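Local coordinates for esterase (PDB 3DOH), which probably hydrolyses carboxylic esters, as a thermostable esterase that joins an immunoglobulin-like domain to an alpha/beta-hydrolase domain, at residues V22-I33 / N76-L85. Residues are numbered along the deposited sequence; the frame is centred on the assembly and turned at random.
Sequences VCAVVIEYPVEI and NRGKYVVLEL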
loop_
_atom_site.group_PDB
_atom_site.type_symbol
_atom_site.label_atom_id
_atom_site.label_comp_id
_atom_site.label_asym_id
_atom_site.label_seq_id
_atom_site.Cartn_x
_atom_site.Cartn_y
_atom_site.Cartn_z
ATOM N N VAL A 22 -4.438 -27.217 11.060
ATOM C CA VAL A 22 -3.279 -27.333 11.927
ATOM C C VAL A 22 -2.941 -25.910 12.431
ATOM O O VAL A 22 -2.536 -25.043 11.636
ATOM C CB VAL A 22 -2.043 -27.880 11.180
ATOM C CG1 VAL A 22 -0.962 -28.182 12.159
ATOM C CG2 VAL A 22 -2.368 -29.114 10.406
ATOM N N CYS A 23 -3.081 -25.709 13.744
ATOM C CA CYS A 23 -2.933 -24.401 14.372
ATOM C C CYS A 23 -1.649 -24.310 15.182
ATOM O O CYS A 23 -1.153 -23.226 15.456
ATOM C CB CYS A 23 -4.140 -24.084 15.256
ATOM S SG CYS A 23 -4.290 -25.171 16.663
ATOM N N ALA A 24 -1.091 -25.442 15.577
ATOM C CA ALA A 24 0.180 -25.343 16.271
ATOM C C ALA A 24 1.060 -26.560 16.050
ATOM O O ALA A 24 0.596 -27.602 15.603
ATOM C CB ALA A 24 -0.034 -25.071 17.735
ATOM N N VAL A 25 2.341 -26.389 16.308
ATOM C CA VAL A 25 3.279 -27.471 16.298
ATOM C C VAL A 25 3.944 -27.406 17.663
ATOM O O VAL A 25 4.432 -26.346 18.076
ATOM C CB VAL A 25 4.301 -27.288 15.154
ATOM C CG1 VAL A 25 5.541 -28.073 15.425
ATOM C CG2 VAL A 25 3.695 -27.685 13.823
ATOM N N VAL A 26 3.916 -28.530 18.368
ATOM C CA VAL A 26 4.565 -28.650 19.680
ATOM C C VAL A 26 5.769 -29.599 19.642
ATOM O O VAL A 26 5.655 -30.768 19.249
ATOM C CB VAL A 26 3.572 -29.147 20.759
ATOM C CG1 VAL A 26 4.286 -29.493 22.032
ATOM C CG2 VAL A 26 2.503 -28.092 21.045
ATOM N N ILE A 27 6.920 -29.100 20.072
ATOM C CA ILE A 27 8.141 -29.900 20.085
ATOM C C ILE A 27 8.463 -30.271 21.523
ATOM O O ILE A 27 8.510 -29.398 22.372
ATOM C CB ILE A 27 9.345 -29.127 19.479
ATOM C CG1 ILE A 27 8.962 -28.495 18.112
ATOM C CG2 ILE A 27 10.594 -30.043 19.462
ATOM C CD1 ILE A 27 9.789 -27.320 17.657
ATOM N N GLU A 28 8.648 -31.562 21.797
ATOM C CA GLU A 28 9.085 -32.007 23.131
ATOM C C GLU A 28 10.591 -32.170 23.113
ATOM O O GLU A 28 11.121 -33.100 22.482
ATOM C CB GLU A 28 8.411 -33.314 23.592
ATOM C CG GLU A 28 8.904 -33.775 24.983
ATOM C CD GLU A 28 8.064 -34.895 25.637
ATOM O OE1 GLU A 28 7.669 -35.886 24.983
ATOM O OE2 GLU A 28 7.808 -34.776 26.850
ATOM N N TYR A 29 11.263 -31.252 23.795
ATOM C CA TYR A 29 12.705 -31.267 23.927
ATOM C C TYR A 29 13.195 -32.210 25.038
ATOM O O TYR A 29 12.447 -32.484 25.981
ATOM C CB TYR A 29 13.178 -29.838 24.169
ATOM C CG TYR A 29 13.289 -29.054 22.873
ATOM C CD1 TYR A 29 14.413 -29.191 22.049
ATOM C CD2 TYR A 29 12.270 -28.189 22.458
ATOM C CE1 TYR A 29 14.526 -28.476 20.858
ATOM C CE2 TYR A 29 12.373 -27.462 21.276
ATOM C CZ TYR A 29 13.499 -27.610 20.475
ATOM O OH TYR A 29 13.614 -26.906 19.285
ATOM N N PRO A 30 14.456 -32.723 24.925
ATOM C CA PRO A 30 14.989 -33.612 25.984
ATOM C C PRO A 30 15.120 -32.937 27.382
ATOM O O PRO A 30 14.894 -33.597 28.385
ATOM C CB PRO A 30 16.349 -34.088 25.408
ATOM C CG PRO A 30 16.305 -33.793 23.941
ATOM C CD PRO A 30 15.450 -32.552 23.836
ATOM N N VAL A 31 15.470 -31.650 27.436
ATOM C CA VAL A 31 15.291 -30.863 28.669
ATOM C C VAL A 31 14.199 -29.823 28.567
ATOM O O VAL A 31 13.501 -29.699 27.541
ATOM C CB VAL A 31 16.529 -30.086 29.101
ATOM C CG1 VAL A 31 16.996 -30.547 30.518
ATOM C CG2 VAL A 31 17.622 -30.119 28.011
ATOM N N GLU A 32 14.049 -29.085 29.659
ATOM C CA GLU A 32 13.143 -27.960 29.704
ATOM C C GLU A 32 13.818 -26.863 28.887
ATOM O O GLU A 32 14.959 -27.022 28.471
ATOM C CB GLU A 32 12.881 -27.497 31.157
ATOM C CG GLU A 32 11.759 -28.225 31.936
ATOM C CD GLU A 32 11.145 -27.357 33.081
ATOM O OE1 GLU A 32 11.539 -26.174 33.256
ATOM O OE2 GLU A 32 10.252 -27.850 33.807
ATOM N N ILE A 33 13.097 -25.767 28.664
ATOM C CA ILE A 33 13.547 -24.626 27.881
ATOM C C ILE A 33 12.802 -23.413 28.415
ATOM O O ILE A 33 11.648 -23.535 28.834
ATOM C CB ILE A 33 13.185 -24.822 26.401
ATOM C CG1 ILE A 33 13.956 -26.008 25.845
ATOM C CG2 ILE A 33 13.452 -23.555 25.582
ATOM C CD1 ILE A 33 13.698 -26.271 24.424
ATOM N N ASN A 76 6.919 -19.228 31.546
ATOM C CA ASN A 76 7.030 -19.488 30.117
ATOM C C ASN A 76 8.181 -20.471 29.889
ATOM O O ASN A 76 9.234 -20.095 29.374
ATOM C CB ASN A 76 7.282 -18.140 29.423
ATOM C CG ASN A 76 7.283 -18.213 27.898
ATOM O OD1 ASN A 76 7.157 -19.279 27.271
ATOM N ND2 ASN A 76 7.442 -17.057 27.295
ATOM N N ARG A 77 7.988 -21.726 30.286
ATOM C CA ARG A 77 9.101 -22.663 30.308
ATOM C C ARG A 77 8.672 -24.136 30.343
ATOM O O ARG A 77 7.556 -24.461 30.793
ATOM C CB ARG A 77 10.070 -22.327 31.471
ATOM C CG ARG A 77 9.918 -23.152 32.749
ATOM C CD ARG A 77 10.880 -22.725 33.906
ATOM N NE ARG A 77 10.206 -21.836 34.856
ATOM C CZ ARG A 77 10.397 -20.517 34.942
ATOM N NH1 ARG A 77 11.292 -19.899 34.156
ATOM N NH2 ARG A 77 9.691 -19.817 35.833
ATOM N N GLY A 78 9.551 -25.020 29.850
ATOM C CA GLY A 78 9.374 -26.461 30.029
ATOM C C GLY A 78 9.939 -27.274 28.887
ATOM O O GLY A 78 10.610 -26.748 28.014
ATOM N N LYS A 79 9.656 -28.568 28.881
ATOM C CA LYS A 79 10.136 -29.406 27.792
ATOM C C LYS A 79 9.315 -29.216 26.512
ATOM O O LYS A 79 9.738 -29.625 25.422
ATOM C CB LYS A 79 10.226 -30.885 28.218
ATOM C CG LYS A 79 8.909 -31.518 28.641
ATOM C CD LYS A 79 9.050 -32.296 29.951
ATOM C CE LYS A 79 9.449 -33.748 29.704
ATOM N NZ LYS A 79 8.628 -34.711 30.545
ATOM N N TYR A 80 8.155 -28.588 26.612
ATOM C CA TYR A 80 7.366 -28.398 25.403
ATOM C C TYR A 80 7.528 -27.003 24.830
ATOM O O TYR A 80 7.376 -25.996 25.542
ATOM C CB TYR A 80 5.896 -28.684 25.663
ATOM C CG TYR A 80 5.620 -30.088 26.078
ATOM C CD1 TYR A 80 5.535 -31.091 25.128
ATOM C CD2 TYR A 80 5.445 -30.423 27.422
ATOM C CE1 TYR A 80 5.273 -32.400 25.483
ATOM C CE2 TYR A 80 5.191 -31.755 27.801
ATOM C CZ TYR A 80 5.101 -32.733 26.807
ATOM O OH TYR A 80 4.862 -34.044 27.106
ATOM N N VAL A 81 7.838 -26.941 23.544
ATOM C CA VAL A 81 7.863 -25.679 22.843
ATOM C C VAL A 81 6.717 -25.653 21.823
ATOM O O VAL A 81 6.586 -26.539 20.952
ATOM C CB VAL A 81 9.256 -25.401 22.215
ATOM C CG1 VAL A 81 9.192 -24.295 21.148
ATOM C CG2 VAL A 81 10.256 -25.058 23.315
ATOM N N VAL A 82 5.883 -24.628 21.988
ATOM C CA VAL A 82 4.747 -24.378 21.154
ATOM C C VAL A 82 5.062 -23.330 20.114
ATOM O O VAL A 82 5.524 -22.235 20.424
ATOM C CB VAL A 82 3.543 -23.881 21.978
ATOM C CG1 VAL A 82 2.371 -23.399 21.037
ATOM C CG2 VAL A 82 3.053 -24.975 22.893
ATOM N N LEU A 83 4.774 -23.684 18.873
ATOM C CA LEU A 83 4.882 -22.775 17.760
ATOM C C LEU A 83 3.472 -22.595 17.272
ATOM O O LEU A 83 2.890 -23.528 16.732
ATOM C CB LEU A 83 5.681 -23.440 16.635
ATOM C CG LEU A 83 7.103 -23.929 16.914
ATOM C CD1 LEU A 83 7.634 -24.525 15.659
ATOM C CD2 LEU A 83 7.990 -22.789 17.402
ATOM N N GLU A 84 2.896 -21.421 17.461
ATOM C CA GLU A 84 1.552 -21.196 16.985
ATOM C C GLU A 84 1.581 -20.764 15.517
ATOM O O GLU A 84 2.492 -20.078 15.075
ATOM C CB GLU A 84 0.856 -20.217 17.934
ATOM C CG GLU A 84 0.174 -19.040 17.273
ATOM C CD GLU A 84 -1.136 -18.669 17.943
ATOM O OE1 GLU A 84 -1.274 -18.882 19.180
ATOM O OE2 GLU A 84 -2.037 -18.189 17.206
ATOM N N LEU A 85 0.593 -21.179 14.745
ATOM C CA LEU A 85 0.580 -20.909 13.294
ATOM C C LEU A 85 -0.614 -20.062 12.816
ATOM O O LEU A 85 -1.720 -20.215 13.309
ATOM C CB LEU A 85 0.637 -22.233 12.522
ATOM C CG LEU A 85 1.672 -23.241 13.045
ATOM C CD1 LEU A 85 1.423 -24.548 12.340
ATOM C CD2 LEU A 85 3.134 -22.771 12.846
#
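Val25 and Leu83 exchange two backbone hydrogen bonds, and Ile27 and Val81 exchange two more. Strands 22-29 and 80-85 run antiparallel, their axes at 162°. The pairing ends with Leu85 N to Cys23 O and with Tyr29 N to Lys79 O, 2.8 Å each. One chain turns a corner after Tyr29, the other at Gly78 and Lys79, before its strand; here Gly78 N bonds to Ile33 O at 2.8 Å.

On one face, Val26 CG2 meets Val82 CG2, and Val26 CG1 lies 3.7 Å from Tyr80 CD1. With CG anti to the backbone N (chi1 179°), the extended Glu28 chain runs alongside the Tyr80 ring. Its carboxylate and the ring plane are 22° apart, with OE2 3.0 Å from Tyr80 OH. Lys79 NZ makes a long salt bridge to the same OE2, 3.8 Å. With the Tyr80 ring cut back to an alanine, Val26 CG1 and Glu28 would probably lose their packing surface, and the carboxylate could swing.

On the other face, Val81 CG2 touches both Tyr29 CE2 and Ile33 CD1. Leu83 CD1 touches both Val25 CG1 and Ile27 CD1.

The pair lies inside the Ig-like domain. Strand 8-16 flanks 22-29, with a classic bulge at Cys23 and Ala24 opposite Ile12. Strand 53-64 flanks 80-85, and Val25, Tyr29 and Leu83 pack on strand 43-48.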